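Long-range contacts in putative immunoglobulin A1 protease (Bacteroides ovatus, PDB 3N6Z), which is of unproven function but is probably a hydrolase related to proteases that cleave immunoglobulin A1: residues 117-127 with 145-156; 181-192 with 219-230. All coordinates share one frame; numbering follows the deposited sequence. Where two conformers were deposited one is given.

Contacts 1 and 2 each join two neighbouring rungs of a parallel beta-solenoid, and their centres lie about 10 Å apart. In 145-156, 181-192 and 219-230 a short strand runs into a second strand on another face, with corners at Gly152, Gly188 and Gly225. Residues 145-156 of contact 1 stack directly on residues 181-192 of contact 2. Leu154 N to Val189 O and Val189 N to Gly152 O, each 2.8 Å, are probable hydrogen bonds that join the two. Tyr153 CE2 packs on Val189 CG1 at 3.5 Å. Neither contact can be tied to a catalytic site. A glycerol at Tyr119, and sulfate near Tyr153 and at Arg226, probably come from the crystallisation liquor.

Contact 1: 117-127 with 145-156; sequences GDYPSFFGVLC and QGIGIITGYLGL
Tyr119 lies over the side-chain amide of Gln145. The two planes are 24° apart, and NE2 of Gln145 sits 3.5 Å above the centre of the Tyr119 ring. OE1 of the same amide takes the backbone N-H of Tyr119 at 2.8 Å, which fixes the turn of the amide. Tyr153 brings its ring edge toward the Tyr119 face, with planes at 80°. This aromatic side is partly exposed, and the Tyr119 hydroxyl bonds to a glycerol.

The other side is tightly packed. Phe123 lies alongside Ile150, whose CG2 meets the ring edge at CE2, 3.6 Å away. CG2 reaches it by standing anti to its own backbone N. Leu126 CD2 touches Leu154 CD1 at 3.7 Å. Ser121 OG donates to Tyr119 O and accepts from Gly124 N, an ST motif. Val125 and Leu126 pair in parallel with Tyr153 and Leu154, as successive rungs of a parallel beta-solenoid do. Tyr153 O accepts from both Leu126 N (2.9 Å) and Thr151 OG1. A side chain at Gly152 would run into Gly124 O and the Tyr119 ring.

Ile168 of strand 166-169 touches Leu126, Ile150 and Leu154. Trp87 stacks on Phe122, and strand 189-190 follows beyond Tyr153 and Leu154.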
ATOM      1  N   GLY A 117      -3.573  13.557 -12.298  1.00 11.30           N
ATOM      2  CA  GLY A 117      -3.701  14.348 -11.067  1.00 11.65           C
ATOM      3  C   GLY A 117      -2.563  14.106 -10.115  1.00 11.41           C
ATOM      4  O   GLY A 117      -1.620  13.381 -10.410  1.00 12.31           O
ATOM      5  N   ASP A 118      -2.643  14.752  -8.962  1.00 10.17           N
ATOM      6  CA  ASP A 118      -1.627  14.589  -7.940  0.50 11.80           C
ATOM      7  C   ASP A 118      -1.764  13.234  -7.258  1.00  9.15           C
ATOM      8  O   ASP A 118      -2.864  12.836  -6.882  1.00  9.71           O
ATOM      9  CB  ASP A 118      -1.736  15.686  -6.885  0.50 13.66           C
ATOM     10  CG  ASP A 118      -1.282  17.026  -7.383  0.50 16.00           C
ATOM     11  OD1 ASP A 118      -0.604  17.064  -8.415  0.50 15.86           O
ATOM     12  OD2 ASP A 118      -1.564  18.032  -6.716  0.50 16.46           O
ATOM     13  N   TYR A 119      -0.639  12.563  -7.063  1.00  9.57           N
ATOM     14  CA  TYR A 119      -0.563  11.262  -6.393  1.00  8.86           C
ATOM     15  C   TYR A 119      -1.622  10.278  -6.872  1.00  8.07           C
ATOM     16  O   TYR A 119      -2.470   9.822  -6.099  1.00  8.79           O
ATOM     17  CB  TYR A 119      -0.590  11.434  -4.865  1.00  9.58           C
ATOM     18  CG  TYR A 119       0.595  12.148  -4.341  1.00 10.71           C
ATOM     19  CD1 TYR A 119       1.852  11.541  -4.370  1.00 11.95           C
ATOM     20  CD2 TYR A 119       0.498  13.421  -3.822  1.00 13.66           C
ATOM     21  CE1 TYR A 119       2.980  12.197  -3.901  1.00 14.23           C
ATOM     22  CE2 TYR A 119       1.639  14.101  -3.365  1.00 14.62           C
ATOM     23  CZ  TYR A 119       2.865  13.480  -3.388  1.00 15.29           C
ATOM     24  OH  TYR A 119       3.978  14.145  -2.927  1.00 17.76           O
ATOM     25  N   PRO A 120      -1.540   9.888  -8.154  1.00  8.24           N
ATOM     26  CA  PRO A 120      -2.491   8.900  -8.668  1.00  8.08           C
ATOM     27  C   PRO A 120      -2.503   7.624  -7.815  1.00  7.71           C
ATOM     28  O   PRO A 120      -1.463   7.001  -7.611  1.00 10.04           O
ATOM     29  CB  PRO A 120      -1.990   8.622 -10.089  1.00  9.01           C
ATOM     30  CG  PRO A 120      -1.130   9.755 -10.451  1.00 10.90           C
ATOM     31  CD  PRO A 120      -0.590  10.340  -9.189  1.00  8.56           C
ATOM     32  N   SER A 121      -3.690   7.261  -7.352  1.00  7.26           N
ATOM     33  CA  SER A 121      -3.960   6.290  -6.331  1.00  6.97           C
ATOM     34  C   SER A 121      -5.399   6.513  -5.869  1.00  6.53           C
ATOM     35  O   SER A 121      -6.059   7.476  -6.279  1.00  7.65           O
ATOM     36  CB  SER A 121      -3.027   6.461  -5.117  1.00  7.25           C
ATOM     37  OG  SER A 121      -3.237   7.697  -4.464  1.00  7.71           O
ATOM     38  N   PHE A 122      -5.894   5.653  -4.964  1.00  6.85           N
ATOM     39  CA  PHE A 122      -7.245   5.826  -4.494  1.00  6.36           C
ATOM     40  C   PHE A 122      -7.344   7.093  -3.617  1.00  7.38           C
ATOM     41  O   PHE A 122      -8.124   7.999  -3.928  1.00  7.21           O
ATOM     42  CB  PHE A 122      -7.754   4.562  -3.774  1.00  7.46           C
ATOM     43  CG  PHE A 122      -9.245   4.551  -3.568  1.00  7.11           C
ATOM     44  CD1 PHE A 122     -10.121   4.277  -4.608  1.00  7.96           C
ATOM     45  CD2 PHE A 122      -9.768   4.798  -2.328  1.00  8.34           C
ATOM     46  CE1 PHE A 122     -11.510   4.276  -4.417  1.00  8.78           C
ATOM     47  CE2 PHE A 122     -11.144   4.769  -2.129  1.00  9.81           C
ATOM     48  CZ  PHE A 122     -11.994   4.488  -3.176  1.00  9.17           C
ATOM     49  N   PHE A 123      -6.543   7.169  -2.553  1.00  7.28           N
ATOM     50  CA  PHE A 123      -6.639   8.239  -1.554  1.00  6.34           C
ATOM     51  C   PHE A 123      -5.720   9.430  -1.823  1.00  7.55           C
ATOM     52  O   PHE A 123      -5.995  10.534  -1.308  1.00  8.54           O
ATOM     53  CB  PHE A 123      -6.385   7.733  -0.145  1.00  7.45           C
ATOM     54  CG  PHE A 123      -7.401   6.757   0.348  1.00  6.82           C
ATOM     55  CD1 PHE A 123      -8.702   7.141   0.607  1.00  8.30           C
ATOM     56  CD2 PHE A 123      -7.065   5.433   0.522  1.00  7.49           C
ATOM     57  CE1 PHE A 123      -9.642   6.232   1.032  1.00  9.36           C
ATOM     58  CE2 PHE A 123      -7.988   4.505   0.977  1.00  8.16           C
ATOM     59  CZ  PHE A 123      -9.285   4.912   1.236  1.00 10.06           C
ATOM     60  N   GLY A 124      -4.583   9.214  -2.513  1.00  7.21           N
ATOM     61  CA  GLY A 124      -3.596  10.279  -2.700  1.00  6.33           C
ATOM     62  C   GLY A 124      -2.698  10.447  -1.490  1.00  6.50           C
ATOM     63  O   GLY A 124      -1.529  10.012  -1.511  1.00  7.18           O
ATOM     64  N   VAL A 125      -3.271  11.011  -0.442  1.00  6.99           N
ATOM     65  CA  VAL A 125      -2.653  11.113   0.879  1.00  6.98           C
ATOM     66  C   VAL A 125      -3.716  10.658   1.879  1.00  6.31           C
ATOM     67  O   VAL A 125      -4.765  11.297   1.961  1.00  8.08           O
ATOM     68  CB  VAL A 125      -2.172  12.546   1.219  1.00  7.71           C
ATOM     69  CG1 VAL A 125      -1.701  12.623   2.690  1.00  9.44           C
ATOM     70  CG2 VAL A 125      -1.085  13.002   0.218  1.00  8.70           C
ATOM     71  N   LEU A 126      -3.447   9.560   2.591  1.00  7.46           N
ATOM     72  CA  LEU A 126      -4.401   9.019   3.556  1.00  6.55           C
ATOM     73  C   LEU A 126      -4.044   9.470   4.980  1.00  7.29           C
ATOM     74  O   LEU A 126      -3.006   9.050   5.522  1.00  7.94           O
ATOM     75  CB  LEU A 126      -4.482   7.493   3.463  1.00  6.90           C
ATOM     76  CG  LEU A 126      -5.487   6.861   4.450  1.00  7.59           C
ATOM     77  CD1 LEU A 126      -6.926   7.431   4.350  1.00  8.88           C
ATOM     78  CD2 LEU A 126      -5.504   5.338   4.282  1.00  8.94           C
ATOM     79  N   CYS A 127      -4.918  10.308   5.533  1.00  8.03           N
ATOM     80  CA  CYS A 127      -4.870  10.749   6.907  1.00  7.16           C
ATOM     81  C   CYS A 127      -6.123  10.182   7.548  1.00  6.54           C
ATOM     82  O   CYS A 127      -7.221  10.586   7.211  1.00  8.77           O
ATOM     83  CB  CYS A 127      -4.815  12.260   7.021  1.00  7.26           C
ATOM     84  SG  CYS A 127      -3.404  13.027   6.239  1.00  9.14           S
ATOM     85  N   GLN A 145       5.705  11.132  -9.799  1.00 10.54           N
ATOM     86  CA  GLN A 145       5.524  11.017  -8.350  1.00  9.87           C
ATOM     87  C   GLN A 145       5.582   9.572  -7.893  1.00  9.08           C
ATOM     88  O   GLN A 145       5.362   8.627  -8.667  1.00  9.53           O
ATOM     89  CB  GLN A 145       4.208  11.636  -7.893  1.00  9.95           C
ATOM     90  CG  GLN A 145       4.116  13.125  -8.177  1.00 10.94           C
ATOM     91  CD  GLN A 145       2.795  13.688  -7.751  1.00  9.82           C
ATOM     92  OE1 GLN A 145       1.755  13.274  -8.256  1.00 12.17           O
ATOM     93  NE2 GLN A 145       2.811  14.609  -6.798  1.00 15.15           N
ATOM     94  N   GLY A 146       5.870   9.431  -6.607  1.00  8.79           N
ATOM     95  CA  GLY A 146       5.884   8.136  -5.950  1.00  9.84           C
ATOM     96  C   GLY A 146       4.501   7.743  -5.484  1.00 10.39           C
ATOM     97  O   GLY A 146       3.816   8.526  -4.794  1.00 12.44           O
ATOM     98  N   ILE A 147       4.083   6.539  -5.851  1.00  8.56           N
ATOM     99  CA  ILE A 147       2.694   6.123  -5.654  1.00  8.45           C
ATOM    100  C   ILE A 147       2.566   4.642  -5.298  1.00  8.36           C
ATOM    101  O   ILE A 147       3.503   3.879  -5.410  1.00  9.07           O
ATOM    102  CB  ILE A 147       1.817   6.448  -6.867  1.00  8.66           C
ATOM    103  CG1 ILE A 147       2.243   5.636  -8.110  1.00 10.10           C
ATOM    104  CG2 ILE A 147       1.728   7.953  -7.145  1.00 11.27           C
ATOM    105  CD1 ILE A 147       1.286   5.733  -9.281  1.00 11.04           C
ATOM    106  N   GLY A 148       1.383   4.304  -4.812  1.00  7.43           N
ATOM    107  CA  GLY A 148       0.890   2.959  -4.626  1.00  7.91           C
ATOM    108  C   GLY A 148      -0.574   2.891  -4.991  1.00  6.47           C
ATOM    109  O   GLY A 148      -1.197   3.907  -5.248  1.00  8.59           O
ATOM    110  N   ILE A 149      -1.141   1.676  -5.045  1.00  6.57           N
ATOM    111  CA  ILE A 149      -2.544   1.544  -5.465  1.00  6.76           C
ATOM    112  C   ILE A 149      -3.482   2.220  -4.491  1.00  6.61           C
ATOM    113  O   ILE A 149      -4.360   2.965  -4.895  1.00  7.75           O
ATOM    114  CB  ILE A 149      -2.939   0.053  -5.694  1.00  7.07           C
ATOM    115  CG1 ILE A 149      -2.356  -0.407  -7.033  1.00  9.62           C
ATOM    116  CG2 ILE A 149      -4.465  -0.160  -5.674  1.00  8.93           C
ATOM    117  CD1 ILE A 149      -2.202  -1.930  -7.192  1.00  9.86           C
ATOM    118  N   ILE A 150      -3.331   1.943  -3.197  1.00  6.58           N
ATOM    119  CA  ILE A 150      -4.261   2.494  -2.224  1.00  7.06           C
ATOM    120  C   ILE A 150      -3.988   3.978  -1.952  1.00  7.23           C
ATOM    121  O   ILE A 150      -4.925   4.784  -1.899  1.00  7.31           O
ATOM    122  CB  ILE A 150      -4.284   1.660  -0.914  1.00  7.17           C
ATOM    123  CG1 ILE A 150      -4.621   0.184  -1.249  1.00  8.77           C
ATOM    124  CG2 ILE A 150      -5.294   2.258   0.090  1.00  9.17           C
ATOM    125  CD1 ILE A 150      -4.964  -0.743  -0.067  1.00  8.04           C
ATOM    126  N   THR A 151      -2.719   4.361  -1.859  1.00  6.64           N
ATOM    127  CA  THR A 151      -2.391   5.760  -1.610  1.00  7.27           C
ATOM    128  C   THR A 151      -0.996   6.094  -2.068  1.00  6.70           C
ATOM    129  O   THR A 151      -0.135   5.207  -2.188  1.00  7.24           O
ATOM    130  CB  THR A 151      -2.606   6.110  -0.117  1.00  6.66           C
ATOM    131  OG1 THR A 151      -2.665   7.521   0.062  1.00  7.29           O
ATOM    132  CG2 THR A 151      -1.497   5.483   0.751  1.00  7.81           C
ATOM    133  N   GLY A 152      -0.767   7.376  -2.286  1.00  6.83           N
ATOM    134  CA  GLY A 152       0.584   7.901  -2.534  1.00  7.52           C
ATOM    135  C   GLY A 152       1.334   7.971  -1.227  1.00  7.45           C
ATOM    136  O   GLY A 152       2.273   7.201  -1.044  1.00  9.85           O
ATOM    137  N   TYR A 153       0.908   8.845  -0.321  1.00  7.72           N
ATOM    138  CA  TYR A 153       1.390   8.888   1.058  1.00  7.13           C
ATOM    139  C   TYR A 153       0.391   8.230   1.973  1.00  6.62           C
ATOM    140  O   TYR A 153      -0.818   8.493   1.890  1.00  7.91           O
ATOM    141  CB  TYR A 153       1.603  10.333   1.542  1.00  7.53           C
ATOM    142  CG  TYR A 153       2.960  10.868   1.262  1.00  9.59           C
ATOM    143  CD1 TYR A 153       3.364  11.175  -0.019  1.00 12.47           C
ATOM    144  CD2 TYR A 153       3.874  10.989   2.302  1.00 11.51           C
ATOM    145  CE1 TYR A 153       4.676  11.644  -0.258  1.00 14.56           C
ATOM    146  CE2 TYR A 153       5.139  11.448   2.093  1.00 13.67           C
ATOM    147  CZ  TYR A 153       5.554  11.764   0.839  1.00 13.71           C
ATOM    148  OH  TYR A 153       6.864  12.188   0.682  1.00 18.62           O
ATOM    149  N   LEU A 154       0.915   7.413   2.895  1.00  7.23           N
ATOM    150  CA  LEU A 154       0.165   6.909   4.031  1.00  6.35           C
ATOM    151  C   LEU A 154       0.641   7.686   5.259  1.00  7.28           C
ATOM    152  O   LEU A 154       1.739   7.470   5.770  1.00  7.72           O
ATOM    153  CB  LEU A 154       0.356   5.422   4.237  1.00  7.94           C
ATOM    154  CG  LEU A 154      -0.443   4.821   5.408  1.00  6.87           C
ATOM    155  CD1 LEU A 154      -1.926   5.152   5.284  1.00  7.81           C
ATOM    156  CD2 LEU A 154      -0.193   3.309   5.497  1.00  8.78           C
ATOM    157  N   GLY A 155      -0.210   8.594   5.710  1.00  7.67           N
ATOM    158  CA  GLY A 155       0.160   9.579   6.693  1.00  7.35           C
ATOM    159  C   GLY A 155       1.003  10.703   6.106  1.00  8.39           C
ATOM    160  O   GLY A 155       1.532  10.601   5.003  1.00  9.25           O
ATOM    161  N   LEU A 156       1.123  11.773   6.885  1.00  9.36           N
ATOM    162  CA  LEU A 156       2.034  12.871   6.572  1.00 10.22           C
ATOM    163  C   LEU A 156       3.139  12.900   7.609  1.00  9.70           C
ATOM    164  O   LEU A 156       2.973  12.446   8.737  1.00 11.29           O
ATOM    165  CB  LEU A 156       1.280  14.198   6.568  1.00 10.42           C
ATOM    166  CG  LEU A 156       0.303  14.380   5.404  1.00 11.84           C
ATOM    167  CD1 LEU A 156      -0.585  15.596   5.627  1.00 14.90           C
ATOM    168  CD2 LEU A 156       1.085  14.444   4.096  1.00 14.91           C
TER

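Contact 2: 181-192 with 219-230. With SO4 (sulfate ion), chain C.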
ATOM      1  N   GLY A 181      10.064   7.665  -8.427  1.00 10.05           N
ATOM      2  CA  GLY A 181      10.627   8.121  -7.160  1.00  9.67           C
ATOM      3  C   GLY A 181      10.193   7.303  -5.967  1.00  9.48           C
ATOM      4  O   GLY A 181      10.892   7.256  -4.943  1.00 11.11           O
ATOM      5  N   ALA A 182       9.022   6.698  -6.071  1.00  9.01           N
ATOM      6  CA  ALA A 182       8.639   5.588  -5.167  1.00  7.64           C
ATOM      7  C   ALA A 182       7.583   4.748  -5.872  1.00  8.77           C
ATOM      8  O   ALA A 182       6.820   5.263  -6.696  1.00  9.54           O
ATOM      9  CB  ALA A 182       8.120   6.096  -3.807  1.00  9.96           C
ATOM     10  N   ALA A 183       7.520   3.477  -5.532  1.00  8.37           N
ATOM     11  CA  ALA A 183       6.477   2.615  -6.030  1.00  7.69           C
ATOM     12  C   ALA A 183       6.259   1.510  -5.024  1.00  8.18           C
ATOM     13  O   ALA A 183       7.220   0.848  -4.600  1.00  8.39           O
ATOM     14  CB  ALA A 183       6.815   2.025  -7.430  1.00  8.23           C
ATOM     15  N   GLY A 184       5.013   1.332  -4.586  1.00  7.98           N
ATOM     16  CA  GLY A 184       4.666   0.227  -3.697  1.00  7.02           C
ATOM     17  C   GLY A 184       3.361  -0.417  -4.056  1.00  7.40           C
ATOM     18  O   GLY A 184       2.463   0.230  -4.582  1.00  8.42           O
ATOM     19  N   GLY A 185       3.216  -1.699  -3.718  1.00  7.42           N
ATOM     20  CA  GLY A 185       1.949  -2.367  -4.022  1.00  7.49           C
ATOM     21  C   GLY A 185       0.771  -1.780  -3.259  1.00  7.69           C
ATOM     22  O   GLY A 185      -0.341  -1.742  -3.766  1.00  8.49           O
ATOM     23  N   ILE A 186       1.029  -1.345  -2.027  1.00  7.20           N
ATOM     24  CA  ILE A 186       0.006  -0.732  -1.165  1.00  7.72           C
ATOM     25  C   ILE A 186       0.107   0.802  -1.179  1.00  6.88           C
ATOM     26  O   ILE A 186      -0.872   1.493  -1.504  1.00  7.47           O
ATOM     27  CB  ILE A 186       0.050  -1.289   0.309  1.00  8.47           C
ATOM     28  CG1 ILE A 186      -0.106  -2.820   0.357  1.00  9.93           C
ATOM     29  CG2 ILE A 186      -0.951  -0.546   1.218  1.00  9.03           C
ATOM     30  CD1 ILE A 186      -1.444  -3.370  -0.110  1.00 12.27           C
ATOM     31  N   ALA A 187       1.283   1.322  -0.803  1.00  6.99           N
ATOM     32  CA  ALA A 187       1.492   2.770  -0.670  1.00  7.06           C
ATOM     33  C   ALA A 187       2.816   3.167  -1.282  1.00  7.01           C
ATOM     34  O   ALA A 187       3.806   2.431  -1.165  1.00  7.61           O
ATOM     35  CB  ALA A 187       1.492   3.169   0.836  1.00  8.53           C
ATOM     36  N   GLY A 188       2.876   4.363  -1.844  1.00  6.88           N
ATOM     37  CA  GLY A 188       4.160   4.881  -2.331  1.00  7.91           C
ATOM     38  C   GLY A 188       5.130   5.165  -1.189  1.00  7.19           C
ATOM     39  O   GLY A 188       6.277   4.669  -1.171  1.00  8.16           O
ATOM     40  N   VAL A 189       4.649   5.946  -0.216  1.00  7.81           N
ATOM     41  CA  VAL A 189       5.440   6.427   0.904  1.00  7.95           C
ATOM     42  C   VAL A 189       4.657   6.224   2.205  1.00  7.73           C
ATOM     43  O   VAL A 189       3.517   6.668   2.306  1.00  9.33           O
ATOM     44  CB  VAL A 189       5.815   7.936   0.739  1.00  7.96           C
ATOM     45  CG1 VAL A 189       6.796   8.342   1.855  1.00 10.61           C
ATOM     46  CG2 VAL A 189       6.385   8.228  -0.660  1.00  9.95           C
ATOM     47  N   LEU A 190       5.284   5.560   3.175  1.00  7.85           N
ATOM     48  CA  LEU A 190       4.764   5.426   4.526  1.00  7.14           C
ATOM     49  C   LEU A 190       5.435   6.524   5.357  1.00  7.89           C
ATOM     50  O   LEU A 190       6.675   6.642   5.365  1.00  8.60           O
ATOM     51  CB  LEU A 190       5.122   4.041   5.099  1.00  7.67           C
ATOM     52  CG  LEU A 190       4.795   3.747   6.560  1.00  7.51           C
ATOM     53  CD1 LEU A 190       3.278   3.927   6.867  1.00  9.31           C
ATOM     54  CD2 LEU A 190       5.261   2.308   6.926  1.00  8.32           C
ATOM     55  N   ALA A 191       4.624   7.307   6.053  1.00  7.85           N
ATOM     56  CA  ALA A 191       5.102   8.333   6.970  1.00  8.40           C
ATOM     57  C   ALA A 191       5.238   7.765   8.386  1.00  8.30           C
ATOM     58  O   ALA A 191       5.575   6.577   8.550  1.00  9.85           O
ATOM     59  CB  ALA A 191       4.218   9.607   6.883  1.00  9.42           C
ATOM     60  N   ASN A 192       5.062   8.590   9.422  1.00  8.40           N
ATOM     61  CA  ASN A 192       5.554   8.252  10.748  1.00  9.37           C
ATOM     62  C   ASN A 192       4.521   8.419  11.847  1.00  9.08           C
ATOM     63  O   ASN A 192       3.294   8.487  11.583  1.00 10.35           O
ATOM     64  CB  ASN A 192       6.906   8.946  11.007  1.00  9.31           C
ATOM     65  CG  ASN A 192       6.787  10.442  11.248  1.00  9.70           C
ATOM     66  OD1 ASN A 192       6.016  11.144  10.547  1.00 11.19           O
ATOM     67  ND2 ASN A 192       7.540  10.940  12.225  1.00 11.50           N
ATOM     68  N   LYS A 219      12.817   3.768  -5.673  1.00  9.66           N
ATOM     69  CA  LYS A 219      12.470   3.212  -4.358  1.00  8.85           C
ATOM     70  C   LYS A 219      11.239   2.328  -4.543  1.00  8.19           C
ATOM     71  O   LYS A 219      10.112   2.801  -4.455  1.00  8.71           O
ATOM     72  CB  LYS A 219      12.204   4.326  -3.341  1.00  8.48           C
ATOM     73  CG  LYS A 219      13.285   5.407  -3.228  1.00 10.11           C
ATOM     74  CD  LYS A 219      12.820   6.608  -2.392  1.00 10.72           C
ATOM     75  CE  LYS A 219      13.618   7.865  -2.709  1.00 11.38           C
ATOM     76  NZ  LYS A 219      13.360   8.344  -4.102  1.00 12.19           N
ATOM     77  N   ALA A 220      11.470   1.054  -4.853  1.00  8.73           N
ATOM     78  CA  ALA A 220      10.393   0.119  -5.205  1.00  7.99           C
ATOM     79  C   ALA A 220      10.263  -0.970  -4.147  1.00  7.32           C
ATOM     80  O   ALA A 220      11.247  -1.621  -3.794  1.00  8.25           O
ATOM     81  CB  ALA A 220      10.632  -0.507  -6.574  1.00  8.85           C
ATOM     82  N   GLY A 221       9.049  -1.151  -3.620  1.00  7.88           N
ATOM     83  CA  GLY A 221       8.774  -2.195  -2.629  1.00  7.90           C
ATOM     84  C   GLY A 221       7.509  -2.958  -2.945  1.00  7.53           C
ATOM     85  O   GLY A 221       6.525  -2.388  -3.417  1.00  7.77           O
ATOM     86  N   GLY A 222       7.461  -4.221  -2.530  1.00  7.31           N
ATOM     87  CA  GLY A 222       6.257  -5.023  -2.711  1.00  8.66           C
ATOM     88  C   GLY A 222       5.068  -4.421  -1.995  1.00  6.77           C
ATOM     89  O   GLY A 222       3.942  -4.488  -2.487  1.00  8.56           O
ATOM     90  N   ILE A 223       5.323  -3.837  -0.807  1.00  6.81           N
ATOM     91  CA  ILE A 223       4.294  -3.201   0.020  1.00  7.73           C
ATOM     92  C   ILE A 223       4.366  -1.665  -0.036  1.00  7.29           C
ATOM     93  O   ILE A 223       3.349  -1.005  -0.354  1.00  7.65           O
ATOM     94  CB  ILE A 223       4.341  -3.706   1.473  1.00  8.30           C
ATOM     95  CG1 ILE A 223       4.065  -5.211   1.493  1.00  8.15           C
ATOM     96  CG2 ILE A 223       3.383  -2.918   2.418  1.00  9.50           C
ATOM     97  CD1 ILE A 223       2.635  -5.653   1.146  1.00  8.58           C
ATOM     98  N   ALA A 224       5.530  -1.087   0.251  1.00  7.54           N
ATOM     99  CA  ALA A 224       5.726   0.356   0.273  1.00  6.86           C
ATOM    100  C   ALA A 224       7.024   0.689  -0.456  1.00  6.62           C
ATOM    101  O   ALA A 224       8.038   0.014  -0.278  1.00  7.74           O
ATOM    102  CB  ALA A 224       5.754   0.877   1.725  1.00  8.59           C
ATOM    103  N   GLY A 225       7.035   1.807  -1.173  1.00  7.62           N
ATOM    104  CA  GLY A 225       8.271   2.249  -1.803  1.00  8.24           C
ATOM    105  C   GLY A 225       9.296   2.839  -0.871  1.00  7.89           C
ATOM    106  O   GLY A 225      10.483   2.458  -0.912  1.00  8.46           O
ATOM    107  N   ARG A 226       8.843   3.740  -0.008  1.00  8.21           N
ATOM    108  CA  ARG A 226       9.708   4.602   0.766  1.00  8.78           C
ATOM    109  C   ARG A 226       9.117   4.794   2.163  1.00  8.22           C
ATOM    110  O   ARG A 226       7.902   4.847   2.317  1.00  9.79           O
ATOM    111  CB  ARG A 226       9.826   5.938   0.011  1.00  9.61           C
ATOM    112  CG  ARG A 226      10.662   7.022   0.659  1.00 10.24           C
ATOM    113  CD  ARG A 226      10.502   8.304  -0.144  1.00 11.49           C
ATOM    114  NE  ARG A 226      11.297   9.380   0.446  1.00 13.08           N
ATOM    115  CZ  ARG A 226      11.097  10.670   0.205  1.00 16.63           C
ATOM    116  NH1 ARG A 226      10.192  11.059  -0.690  1.00 18.49           N
ATOM    117  NH2 ARG A 226      11.836  11.575   0.856  1.00 19.03           N
ATOM    118  N   LYS A 227       9.986   4.955   3.145  1.00  8.60           N
ATOM    119  CA  LYS A 227       9.635   5.294   4.522  1.00  7.54           C
ATOM    120  C   LYS A 227      10.284   6.612   4.922  1.00  8.60           C
ATOM    121  O   LYS A 227      11.514   6.756   4.810  1.00  8.40           O
ATOM    122  CB  LYS A 227      10.124   4.182   5.455  1.00  8.81           C
ATOM    123  CG  LYS A 227       9.905   4.465   6.930  1.00  8.27           C
ATOM    124  CD  LYS A 227       8.429   4.535   7.333  1.00  8.35           C
ATOM    125  CE  LYS A 227       8.213   4.730   8.835  1.00  9.36           C
ATOM    126  NZ  LYS A 227       8.858   5.949   9.394  1.00  9.59           N
ATOM    127  N   VAL A 228       9.462   7.524   5.430  1.00  9.22           N
ATOM    128  CA  VAL A 228       9.903   8.812   5.938  1.00  9.29           C
ATOM    129  C   VAL A 228       9.562   8.979   7.412  1.00  9.98           C
ATOM    130  O   VAL A 228       8.628   8.336   7.921  1.00  9.65           O
ATOM    131  CB  VAL A 228       9.357   9.996   5.103  1.00  9.00           C
ATOM    132  CG1 VAL A 228       9.798   9.832   3.624  1.00  9.58           C
ATOM    133  CG2 VAL A 228       7.854  10.164   5.240  1.00  9.85           C
ATOM    134  N   GLY A 229      10.316   9.847   8.079  1.00  9.55           N
ATOM    135  CA  GLY A 229      10.154  10.103   9.492  1.00 10.35           C
ATOM    136  C   GLY A 229      10.605   8.980  10.428  1.00  9.65           C
ATOM    137  O   GLY A 229      10.899   7.846  10.018  1.00 10.65           O
ATOM    138  N   VAL A 230      10.640   9.316  11.721  1.00 11.10           N
ATOM    139  CA  VAL A 230      10.943   8.394  12.791  1.00 11.49           C
ATOM    140  C   VAL A 230       9.631   7.886  13.385  1.00 11.28           C
ATOM    141  O   VAL A 230       8.738   8.686  13.701  1.00 11.26           O
ATOM    142  CB  VAL A 230      11.861   9.062  13.878  1.00 11.25           C
ATOM    143  CG1 VAL A 230      12.004   8.189  15.099  1.00 13.46           C
ATOM    144  CG2 VAL A 230      13.243   9.342  13.285  1.00 14.00           C
TER
HETATM  145  S   SO4 C   2      10.683  14.884  -0.176  0.50 40.46           S
HETATM  146  O1  SO4 C   2       9.648  15.918  -0.150  0.50 41.48           O
HETATM  147  O2  SO4 C   2      11.946  15.416  -0.674  0.50 42.34           O
HETATM  148  O3  SO4 C   2      10.885  14.383   1.179  0.50 42.25           O
HETATM  149  O4  SO4 C   2      10.228  13.838  -1.076  0.50 37.09           O
HETATM  150  O   HOH W   1       9.073   9.568  -3.065  1.00 20.97           O
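Lys219 curls over Gly181, and its NZ gives a hydrogen bond of 2.8 Å to Gly181 O on a lone pair in the carbonyl plane. The bend at its last torsion, chi4 67°, turns the amine back to this oxygen. Further along, Val189 and Arg226 lie side by side, with Val189 CG2 4.1 Å from Arg226 CD. The Val189 and Val228 side chains cross at about a right angle, CG1 to CG1. Leu190 rests its CG on Lys227 CD at 3.8 Å. Asn192 ND2 donates to Val230 O at 2.9 Å, with the oxygen close to the amide plane.

The parallel backbones, successive rungs of a beta-solenoid, set these side chains in register. Ala183 pairs with Ala220, and Leu190 with Lys227. In the turn after strands 183-184 and 219-221, before the corner, Ile223 O accepts from both Ile186 N and Ala187 N. Glycines let the chains come close: a side chain at Gly184 would clash with Ala224 and Ala187 O, and one at Gly225 with Ala182 and Gly188 O.

The charged groups have partners further out. The extended Arg226 chain carries its guanidinium to a sulfate: NH1 bonds O4 at 2.8 Å and NH2 bonds O3 at 3.0 Å. Val228 CG1 covers part of one guanidinium face, and Asp258 forms a salt bridge to NH2. A water also bonds to NH1. Lys227 bends at two torsions so that NZ reaches Val228 O at 2.8 Å, and it also bonds Gly231 O and Asp262 O. A leucine in place of Lys227 would probably leave these backbone carbonyls without their amine donor.

The chemistry is thus divided. Buried Lys227 serves backbone carbonyls. Partly exposed Arg226, already paired with Asp258, can still take an anion at its guanidinium edge, here a sulfate probably from the crystallisation liquor.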